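Local coordinates for protein hydrazine synthase subunit beta (Candidatus Kuenenia stuttgartiensis, PDB 5C2V) that forms part of the hydrazine synthase complex, which condenses nitric oxide with ammonium, and may modulate transport of the hydroxylamine intermediate between the gamma and alpha active sites, at residues Arg184-Ser189 and Ile204-Gln209; Asn229-Glu234 and Val241-Leu246; Ile159-Gly164 and Asn191-Val196. All coordinates share one frame; numbering follows the deposited sequence.

How the interactions relate
All three contacts are buried in the beta-propeller, and all reach the blade built from residues 190-245. Interaction 2 lies within that blade and is a true strand pairing, with a backbone ladder. Interactions 1 and 3 instead join it to the preceding blade, mainly through side chains. Interaction 3 is nearest the centre of the chain and combines an aliphatic core with a carboxylate network around Asp161 beside the gamma subunit. Interaction 1 lies further out, with aliphatic and imidazole packing. Interactions 1 and 2 meet through His208 and Thr231 and share the bound trimethyl glycine. Interaction 3 meets interaction 1 through neighbouring strands but does not touch interaction 2.

Interaction 1 (Arg184-Ser189 and Ile204-Gln209); sequences RVIHES and IAVTHQ. With BET (trimethyl glycine), chain R.
Ile186 and Ser189 press on the imidazole of His208, while Ile186 also reaches Val206. This is the tightly packed part of the contact. Ser189 CB approaches His208 ND1 at 3.6 Å, and Ile186 CG2 comes to 3.8 Å from His208 NE2. Both carbons meet the ring obliquely. The Ile186 chain is extended beyond CG1 (chi2 180°) and carries CD1 to 4.1 Å from Val206 CG1. Ser189 CA lies 3.3 Å from Gln209 O in a CA-H...O contact. The same oxygen accepts a weak bond from His208 ND1, and His208 NE2 is hydrogen-bonded to Thr231 OG1, so both ring nitrogens have partners. Ser189 OG turns back to its own segment and bonds Ile186 O at 2.9 Å, from above the carbonyl plane.

The other side is looser. His187 is partly exposed; its side chain starts away from Ile204-Gln209 and borders trimethyl glycine. His187 CD2 lies 3.8 Å from C3 of trimethyl glycine, and His187 CB 3.5 Å from its OXT. Glu188 also borders the ligand, but its carboxylate is held by a salt bridge to Arg302. This is side-chain packing between adjacent blades of a beta-propeller: the outermost strand of one blade covers the second strand of the next, and the turn after it lines the trimethyl glycine pocket.

Interaction 2 (Asn229-Glu234 and Val241-Leu246); sequences NVTIIE and VARLPL. With BET (trimethyl glycine), chain R.
The outer beta hairpin of a propeller blade pairs Asn229-Glu234 with Val241-Leu246 in antiparallel register. Val230 with Leu244 and Ile232 with Ala242 are the hydrogen-bonded pairs. Their four bonds, Val230 N to Leu244 O, Leu244 N to Val230 O, Ile232 N to Ala242 O and Ala242 N to Ile232 O, are each 2.9 Å long. Leu244 O also receives a weak bond from Asn229 ND2, while Asn229 OD1 is held by Thr210.

Ile233, Val241, Thr231 and Arg243 share one face of the sheet. Ile233 and Val241 stand next to each other in the same direction, with Ile233 CG1 3.9 Å from Val241 CG1. Thr231 runs in the same manner beside the aliphatic base of Arg243, and its OG1 bonds His208 NE2. Val230 points to the other face, where it meets Leu246 nearly perpendicularly. Val230 CG1 approaches Leu246 CD2 there to 3.7 Å.

Arg243 bends at chi3 (-75°) and brings its guanidinium to the carboxylate of trimethyl glycine. The carboxylate carbon C lies at the edge of the guanidinium, in its plane. Arg243 NH2 bonds OXT of trimethyl glycine at 2.9 Å. Arg243 NH1 adds two weak bonds to trimethyl glycine, to its OXT at 3.1 Å and to its O. Asp299 forms a salt bridge with NH2, and His187 O accepts from NH1.

These partners should restrain the rotation of the guanidinium. Four backbone bonds join the strands, while charge pairing probably contributes to holding the ligand: a cationic group probably balances the anionic end of trimethyl glycine, with Arg302 close by in the same pocket.

Interaction 3 (Ile159-Gly164 and Asn191-Val196); sequences ILDTVG and NLRDVV
Ile159 and Val195 run antiparallel alongside each other, and Asp161 reaches across to the backbone and side chains at the start of Asn191-Val196. Ile159 CG2 lies 3.6 Å from Val195 CB. Ile159 CG1 sits between the backbone N and the carbonyl carbon (chi1 44°), and CD1 runs on to lie against the backbone of Asp194. On its other flank, Ile159 CB touches Leu192 CD2 at 3.9 Å. The Leu192 methyl therefore has two neighbours on the facing segment, since it also lies against Leu160 O.

Asp161 has CG anti to its backbone nitrogen (chi1 -171°), and the carboxylate is directed at Asn191-Val196. Its two oxygens have different tasks. OD1 accepts a weak bond from Leu192 N, with 3.4 Å between Asp161 OD1 and Leu192 N, and forms a salt bridge with Arg168. Asp161 OD2 faces the edge of the Arg193 guanidinium, near its plane, and pairs with Arg193 NH2 at 2.9 Å. The two planes are turned 58° apart, and a single oxygen and a single nitrogen make the pair. The position of NH2 is less sure, and so is the detail of the pair. A water between Asp161 OD2 and Asn191 OD1 may link the two side chains, but its placement is doubtful. Arg193 NH1 forms a salt bridge with Glu69 of the gamma subunit.

The contact joins neighbouring propeller blades. Strand 155-160, second in its blade, lies against strand 190-197, the first strand of the next. Val170 of strand 168-174 and Val206 of strand 203-211 also touch Ile159, while the gamma subunit packs beside Asn191 and Arg193.

Interaction 1 (Arg184-Ser189 and Ile204-Gln209)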
loop_
_atom_site.group_PDB
_atom_site.type_symbol
_atom_site.label_atom_id
_atom_site.label_comp_id
_atom_site.label_asym_id
_atom_site.label_seq_id
_atom_site.Cartn_x
_atom_site.Cartn_y
_atom_site.Cartn_z
ATOM N N ARG B 184 -20.966 -6.484 42.594
ATOM C CA ARG B 184 -20.418 -6.480 41.239
ATOM C C ARG B 184 -18.975 -6.970 41.198
ATOM O O ARG B 184 -18.095 -6.409 41.844
ATOM C CB ARG B 184 -20.514 -5.082 40.628
ATOM C CG ARG B 184 -21.936 -4.650 40.327
ATOM C CD ARG B 184 -21.973 -3.300 39.635
ATOM N NE ARG B 184 -23.342 -2.860 39.384
ATOM C CZ ARG B 184 -23.662 -1.683 38.857
ATOM N NH1 ARG B 184 -22.709 -0.822 38.525
ATOM N NH2 ARG B 184 -24.935 -1.365 38.664
ATOM N N VAL B 185 -18.744 -8.017 40.414
ATOM C CA VAL B 185 -17.442 -8.665 40.352
ATOM C C VAL B 185 -16.516 -8.040 39.311
ATOM O O VAL B 185 -16.900 -7.857 38.156
ATOM C CB VAL B 185 -17.598 -10.169 40.041
ATOM C CG1 VAL B 185 -16.260 -10.788 39.679
ATOM C CG2 VAL B 185 -18.232 -10.892 41.221
ATOM N N ILE B 186 -15.296 -7.714 39.728
ATOM C CA ILE B 186 -14.257 -7.331 38.784
ATOM C C ILE B 186 -13.486 -8.589 38.422
ATOM O O ILE B 186 -12.784 -9.158 39.258
ATOM C CB ILE B 186 -13.292 -6.278 39.363
ATOM C CG1 ILE B 186 -14.048 -5.015 39.777
ATOM C CG2 ILE B 186 -12.205 -5.940 38.353
ATOM C CD1 ILE B 186 -13.158 -3.939 40.364
ATOM N N HIS B 187 -13.616 -9.023 37.174
ATOM C CA HIS B 187 -13.047 -10.299 36.764
ATOM C C HIS B 187 -11.538 -10.209 36.589
ATOM O O HIS B 187 -11.020 -9.211 36.082
ATOM C CB HIS B 187 -13.707 -10.788 35.473
ATOM C CG HIS B 187 -15.047 -11.420 35.686
ATOM N ND1 HIS B 187 -16.135 -10.718 36.159
ATOM C CD2 HIS B 187 -15.473 -12.694 35.502
ATOM C CE1 HIS B 187 -17.174 -11.529 36.251
ATOM N NE2 HIS B 187 -16.799 -12.733 35.859
ATOM N N GLU B 188 -10.846 -11.261 37.021
ATOM C CA GLU B 188 -9.390 -11.347 36.946
ATOM C C GLU B 188 -8.706 -10.179 37.650
ATOM O O GLU B 188 -7.870 -9.493 37.065
ATOM C CB GLU B 188 -8.937 -11.425 35.485
ATOM C CG GLU B 188 -9.426 -12.669 34.763
ATOM C CD GLU B 188 -8.797 -12.838 33.396
ATOM O OE1 GLU B 188 -8.044 -11.937 32.971
ATOM O OE2 GLU B 188 -9.052 -13.875 32.747
ATOM N N SER B 189 -9.069 -9.956 38.908
ATOM C CA SER B 189 -8.476 -8.876 39.690
ATOM C C SER B 189 -7.851 -9.385 40.984
ATOM O O SER B 189 -8.236 -10.431 41.506
ATOM C CB SER B 189 -9.525 -7.811 40.012
ATOM O OG SER B 189 -10.519 -8.323 40.883
ATOM N N ILE B 204 -17.525 4.928 39.954
ATOM C CA ILE B 204 -16.509 4.691 40.974
ATOM C C ILE B 204 -15.223 4.173 40.342
ATOM O O ILE B 204 -15.255 3.400 39.384
ATOM C CB ILE B 204 -16.974 3.687 42.051
ATOM C CG1 ILE B 204 -17.526 2.416 41.407
ATOM C CG2 ILE B 204 -18.017 4.318 42.957
ATOM C CD1 ILE B 204 -17.911 1.346 42.406
ATOM N N ALA B 205 -14.089 4.610 40.878
ATOM C CA ALA B 205 -12.792 4.135 40.414
ATOM C C ALA B 205 -12.180 3.190 41.442
ATOM O O ALA B 205 -12.247 3.445 42.649
ATOM C CB ALA B 205 -11.860 5.302 40.135
ATOM N N VAL B 206 -11.605 2.093 40.955
ATOM C CA VAL B 206 -10.962 1.103 41.814
ATOM C C VAL B 206 -9.605 0.681 41.254
ATOM O O VAL B 206 -9.523 0.153 40.147
ATOM C CB VAL B 206 -11.844 -0.154 41.986
ATOM C CG1 VAL B 206 -11.082 -1.242 42.729
ATOM C CG2 VAL B 206 -13.141 0.190 42.709
ATOM N N THR B 207 -8.543 0.910 42.021
ATOM C CA THR B 207 -7.203 0.500 41.608
ATOM C C THR B 207 -6.924 -0.950 41.984
ATOM O O THR B 207 -7.217 -1.374 43.103
ATOM C CB THR B 207 -6.114 1.391 42.235
ATOM O OG1 THR B 207 -6.431 1.642 43.610
ATOM C CG2 THR B 207 -6.011 2.710 41.494
ATOM N N HIS B 208 -6.351 -1.705 41.051
ATOM C CA HIS B 208 -6.045 -3.110 41.297
ATOM C C HIS B 208 -5.044 -3.669 40.293
ATOM O O HIS B 208 -4.525 -2.946 39.440
ATOM C CB HIS B 208 -7.325 -3.947 41.261
ATOM C CG HIS B 208 -7.965 -4.010 39.911
ATOM N ND1 HIS B 208 -7.623 -4.952 38.966
ATOM C CD2 HIS B 208 -8.929 -3.242 39.343
ATOM C CE1 HIS B 208 -8.346 -4.766 37.876
ATOM N NE2 HIS B 208 -9.146 -3.735 38.080
ATOM N N GLN B 209 -4.780 -4.966 40.408
ATOM C CA GLN B 209 -3.895 -5.660 39.482
ATOM C C GLN B 209 -4.617 -6.803 38.782
ATOM O O GLN B 209 -5.558 -7.383 39.323
ATOM C CB GLN B 209 -2.662 -6.200 40.210
ATOM C CG GLN B 209 -1.607 -5.156 40.523
ATOM C CD GLN B 209 -0.337 -5.768 41.081
ATOM O OE1 GLN B 209 -0.383 -6.621 41.965
ATOM N NE2 GLN B 209 0.805 -5.336 40.559
HETATM N N BET R . -13.929 -13.958 31.325
HETATM C CA BET R . -12.913 -13.316 32.263
HETATM C C BET R . -12.634 -11.784 31.806
HETATM O O BET R . -11.477 -11.596 31.352
HETATM O OXT BET R . -13.599 -11.001 31.970
HETATM C C1 BET R . -13.747 -15.462 31.313
HETATM C C2 BET R . -13.758 -13.455 29.891
HETATM C C3 BET R . -15.342 -13.704 31.823
#

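Interaction 2 (Asn229-Glu234 and Val241-Leu246)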
loop_
_atom_site.group_PDB
_atom_site.type_symbol
_atom_site.label_atom_id
_atom_site.label_comp_id
_atom_site.label_asym_id
_atom_site.label_seq_id
_atom_site.Cartn_x
_atom_site.Cartn_y
_atom_site.Cartn_z
ATOM N N ASN B 229 -4.019 -2.119 36.695
ATOM C CA ASN B 229 -5.236 -1.568 36.117
ATOM C C ASN B 229 -6.067 -0.702 37.057
ATOM O O ASN B 229 -6.030 -0.861 38.279
ATOM C CB ASN B 229 -6.111 -2.709 35.592
ATOM C CG ASN B 229 -5.370 -3.617 34.632
ATOM O OD1 ASN B 229 -4.762 -4.606 35.039
ATOM N ND2 ASN B 229 -5.416 -3.284 33.346
ATOM N N VAL B 230 -6.817 0.217 36.459
ATOM C CA VAL B 230 -7.834 0.982 37.164
ATOM C C VAL B 230 -9.187 0.680 36.523
ATOM O O VAL B 230 -9.314 0.662 35.297
ATOM C CB VAL B 230 -7.542 2.501 37.128
ATOM C CG1 VAL B 230 -7.239 2.960 35.709
ATOM C CG2 VAL B 230 -8.702 3.288 37.725
ATOM N N THR B 231 -10.190 0.414 37.351
ATOM C CA THR B 231 -11.504 0.035 36.847
ATOM C C THR B 231 -12.570 1.071 37.186
ATOM O O THR B 231 -12.725 1.467 38.342
ATOM C CB THR B 231 -11.939 -1.337 37.396
ATOM O OG1 THR B 231 -11.086 -2.357 36.861
ATOM C CG2 THR B 231 -13.379 -1.642 37.007
ATOM N N ILE B 232 -13.296 1.506 36.161
ATOM C CA ILE B 232 -14.398 2.441 36.329
ATOM C C ILE B 232 -15.732 1.708 36.252
ATOM O O ILE B 232 -16.045 1.077 35.242
ATOM C CB ILE B 232 -14.368 3.551 35.261
ATOM C CG1 ILE B 232 -12.974 4.176 35.177
ATOM C CG2 ILE B 232 -15.423 4.605 35.558
ATOM C CD1 ILE B 232 -12.520 4.827 36.463
ATOM N N ILE B 233 -16.512 1.790 37.324
ATOM C CA ILE B 233 -17.816 1.139 37.372
ATOM C C ILE B 233 -18.940 2.171 37.376
ATOM O O ILE B 233 -18.934 3.104 38.180
ATOM C CB ILE B 233 -17.950 0.235 38.616
ATOM C CG1 ILE B 233 -16.965 -0.934 38.538
ATOM C CG2 ILE B 233 -19.376 -0.278 38.760
ATOM C CD1 ILE B 233 -17.067 -1.895 39.704
ATOM N N GLU B 234 -19.899 1.998 36.472
ATOM C CA GLU B 234 -21.044 2.894 36.389
ATOM C C GLU B 234 -22.068 2.525 37.459
ATOM O O GLU B 234 -22.568 1.400 37.498
ATOM C CB GLU B 234 -21.665 2.838 34.993
ATOM C CG GLU B 234 -20.758 3.391 33.905
ATOM C CD GLU B 234 -21.334 3.224 32.514
ATOM O OE1 GLU B 234 -22.133 2.286 32.308
ATOM O OE2 GLU B 234 -20.981 4.026 31.624
ATOM N N VAL B 241 -18.832 -2.299 33.722
ATOM C CA VAL B 241 -17.616 -2.434 34.506
ATOM C C VAL B 241 -16.435 -2.380 33.548
ATOM O O VAL B 241 -16.216 -3.308 32.769
ATOM C CB VAL B 241 -17.587 -3.748 35.309
ATOM C CG1 VAL B 241 -16.289 -3.865 36.093
ATOM C CG2 VAL B 241 -18.788 -3.827 36.239
ATOM N N ALA B 242 -15.672 -1.295 33.605
ATOM C CA ALA B 242 -14.617 -1.077 32.625
ATOM C C ALA B 242 -13.235 -1.219 33.241
ATOM O O ALA B 242 -12.803 -0.373 34.018
ATOM C CB ALA B 242 -14.769 0.296 31.985
ATOM N N ARG B 243 -12.539 -2.286 32.869
ATOM C CA ARG B 243 -11.178 -2.511 33.331
ATOM C C ARG B 243 -10.202 -1.865 32.356
ATOM O O ARG B 243 -10.142 -2.241 31.187
ATOM C CB ARG B 243 -10.899 -4.008 33.471
ATOM C CG ARG B 243 -11.830 -4.717 34.446
ATOM C CD ARG B 243 -11.788 -6.227 34.268
ATOM N NE ARG B 243 -12.504 -6.657 33.069
ATOM C CZ ARG B 243 -12.473 -7.894 32.582
ATOM N NH1 ARG B 243 -11.756 -8.831 33.187
ATOM N NH2 ARG B 243 -13.157 -8.194 31.486
ATOM N N LEU B 244 -9.442 -0.885 32.837
ATOM C CA LEU B 244 -8.559 -0.121 31.966
ATOM C C LEU B 244 -7.102 -0.224 32.408
ATOM O O LEU B 244 -6.816 -0.279 33.602
ATOM C CB LEU B 244 -9.001 1.345 31.926
ATOM C CG LEU B 244 -10.391 1.600 31.338
ATOM C CD1 LEU B 244 -10.717 3.086 31.345
ATOM C CD2 LEU B 244 -10.493 1.032 29.928
ATOM N N PRO B 245 -6.174 -0.243 31.438
ATOM C CA PRO B 245 -4.742 -0.393 31.718
ATOM C C PRO B 245 -4.125 0.855 32.339
ATOM O O PRO B 245 -4.551 1.959 32.012
ATOM C CB PRO B 245 -4.147 -0.659 30.334
ATOM C CG PRO B 245 -5.069 0.052 29.404
ATOM C CD PRO B 245 -6.440 -0.128 29.993
ATOM N N LEU B 246 -3.204 0.677 33.282
ATOM C CA LEU B 246 -2.329 1.761 33.723
ATOM C C LEU B 246 -0.931 1.727 33.095
ATOM O O LEU B 246 -0.114 2.613 33.348
ATOM C CB LEU B 246 -2.203 1.751 35.247
ATOM C CG LEU B 246 -3.460 2.193 35.995
ATOM C CD1 LEU B 246 -3.376 1.821 37.465
ATOM C CD2 LEU B 246 -3.663 3.692 35.826
HETATM N N BET R . -13.929 -13.958 31.325
HETATM C CA BET R . -12.913 -13.316 32.263
HETATM C C BET R . -12.634 -11.784 31.806
HETATM O O BET R . -11.477 -11.596 31.352
HETATM O OXT BET R . -13.599 -11.001 31.970
HETATM C C1 BET R . -13.747 -15.462 31.313
HETATM C C2 BET R . -13.758 -13.455 29.891
HETATM C C3 BET R . -15.342 -13.704 31.823
#

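Interaction 3 (Ile159-Gly164 and Asn191-Val196)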
loop_
_atom_site.group_PDB
_atom_site.type_symbol
_atom_site.label_atom_id
_atom_site.label_comp_id
_atom_site.label_asym_id
_atom_site.label_seq_id
_atom_site.Cartn_x
_atom_site.Cartn_y
_atom_site.Cartn_z
ATOM N N ILE B 159 -14.916 -2.143 48.578
ATOM C CA ILE B 159 -14.074 -3.056 47.824
ATOM C C ILE B 159 -13.742 -4.268 48.678
ATOM O O ILE B 159 -13.207 -4.143 49.781
ATOM C CB ILE B 159 -12.766 -2.395 47.347
ATOM C CG1 ILE B 159 -12.145 -1.558 48.467
ATOM C CG2 ILE B 159 -13.023 -1.538 46.120
ATOM C CD1 ILE B 159 -10.767 -1.041 48.143
ATOM N N LEU B 160 -14.063 -5.447 48.161
ATOM C CA LEU B 160 -13.727 -6.672 48.858
ATOM C C LEU B 160 -12.477 -7.253 48.233
ATOM O O LEU B 160 -12.501 -7.731 47.099
ATOM C CB LEU B 160 -14.874 -7.681 48.793
ATOM C CG LEU B 160 -16.279 -7.163 49.094
ATOM C CD1 LEU B 160 -17.287 -8.295 48.979
ATOM C CD2 LEU B 160 -16.335 -6.525 50.472
ATOM N N ASP B 161 -11.384 -7.219 48.983
ATOM C CA ASP B 161 -10.152 -7.815 48.513
ATOM C C ASP B 161 -10.078 -9.159 49.210
ATOM O O ASP B 161 -9.834 -9.241 50.413
ATOM C CB ASP B 161 -8.949 -6.926 48.839
ATOM C CG ASP B 161 -7.670 -7.406 48.187
ATOM O OD1 ASP B 161 -7.752 -8.105 47.155
ATOM O OD2 ASP B 161 -6.581 -7.073 48.698
ATOM N N THR B 162 -10.291 -10.214 48.435
ATOM C CA THR B 162 -10.544 -11.526 49.000
ATOM C C THR B 162 -9.412 -12.474 48.665
ATOM O O THR B 162 -9.176 -12.788 47.499
ATOM C CB THR B 162 -11.876 -12.106 48.490
ATOM O OG1 THR B 162 -12.960 -11.303 48.972
ATOM C CG2 THR B 162 -12.060 -13.533 48.979
ATOM N N VAL B 163 -8.706 -12.918 49.698
ATOM C CA VAL B 163 -7.568 -13.803 49.516
ATOM C C VAL B 163 -8.001 -15.103 48.846
ATOM O O VAL B 163 -9.102 -15.602 49.084
ATOM C CB VAL B 163 -6.873 -14.105 50.857
ATOM C CG1 VAL B 163 -6.332 -12.820 51.464
ATOM C CG2 VAL B 163 -7.834 -14.781 51.823
ATOM N N GLY B 164 -7.140 -15.625 47.981
ATOM C CA GLY B 164 -7.420 -16.857 47.268
ATOM C C GLY B 164 -8.519 -16.720 46.233
ATOM O O GLY B 164 -9.140 -17.709 45.847
ATOM N N ASN B 191 -5.569 -7.636 44.727
ATOM C CA ASN B 191 -5.008 -6.483 45.427
ATOM C C ASN B 191 -5.783 -5.180 45.241
ATOM O O ASN B 191 -5.210 -4.189 44.786
ATOM C CB ASN B 191 -3.554 -6.255 44.999
ATOM C CG ASN B 191 -2.688 -7.481 45.193
ATOM O OD1 ASN B 191 -2.878 -8.247 46.136
ATOM N ND2 ASN B 191 -1.723 -7.671 44.299
ATOM N N LEU B 192 -7.073 -5.158 45.572
ATOM C CA LEU B 192 -7.806 -3.909 45.404
ATOM C C LEU B 192 -7.429 -3.009 46.573
ATOM O O LEU B 192 -7.750 -3.308 47.724
ATOM C CB LEU B 192 -9.320 -4.154 45.409
ATOM C CG LEU B 192 -10.102 -4.834 44.280
ATOM C CD1 LEU B 192 -9.537 -6.196 43.904
ATOM C CD2 LEU B 192 -11.559 -4.974 44.700
ATOM N N ARG B 193 -6.748 -1.905 46.278
ATOM C CA ARG B 193 -6.281 -1.017 47.338
ATOM C C ARG B 193 -7.125 0.219 47.673
ATOM O O ARG B 193 -6.915 0.835 48.719
ATOM C CB ARG B 193 -4.863 -0.562 46.994
ATOM C CG ARG B 193 -3.845 -1.690 46.961
ATOM C CD ARG B 193 -3.631 -2.259 48.354
ATOM N NE ARG B 193 -4.132 -3.624 48.453
ATOM C CZ ARG B 193 -3.359 -4.701 48.464
ATOM N NH1 ARG B 193 -2.039 -4.580 48.394
ATOM N NH2 ARG B 193 -3.913 -5.901 48.540
ATOM N N ASP B 194 -8.067 0.587 46.809
ATOM C CA ASP B 194 -8.862 1.793 47.057
ATOM C C ASP B 194 -10.151 1.838 46.236
ATOM O O ASP B 194 -10.280 1.144 45.229
ATOM C CB ASP B 194 -8.023 3.044 46.779
ATOM C CG ASP B 194 -8.423 4.221 47.651
ATOM O OD1 ASP B 194 -9.533 4.192 48.224
ATOM O OD2 ASP B 194 -7.624 5.174 47.769
ATOM N N VAL B 195 -11.099 2.663 46.669
ATOM C CA VAL B 195 -12.266 2.987 45.851
ATOM C C VAL B 195 -12.673 4.453 46.037
ATOM O O VAL B 195 -12.764 4.935 47.166
ATOM C CB VAL B 195 -13.462 2.065 46.180
ATOM C CG1 VAL B 195 -13.652 1.936 47.687
ATOM C CG2 VAL B 195 -14.732 2.558 45.498
ATOM N N VAL B 196 -12.912 5.162 44.936
ATOM C CA VAL B 196 -13.379 6.548 45.035
ATOM C C VAL B 196 -14.630 6.801 44.199
ATOM O O VAL B 196 -14.903 6.084 43.242
ATOM C CB VAL B 196 -12.290 7.555 44.605
ATOM C CG1 VAL B 196 -11.107 7.508 45.559
ATOM C CG2 VAL B 196 -11.851 7.295 43.174
HETATM O O HOH W 1 -4.423 -8.347 48.459
#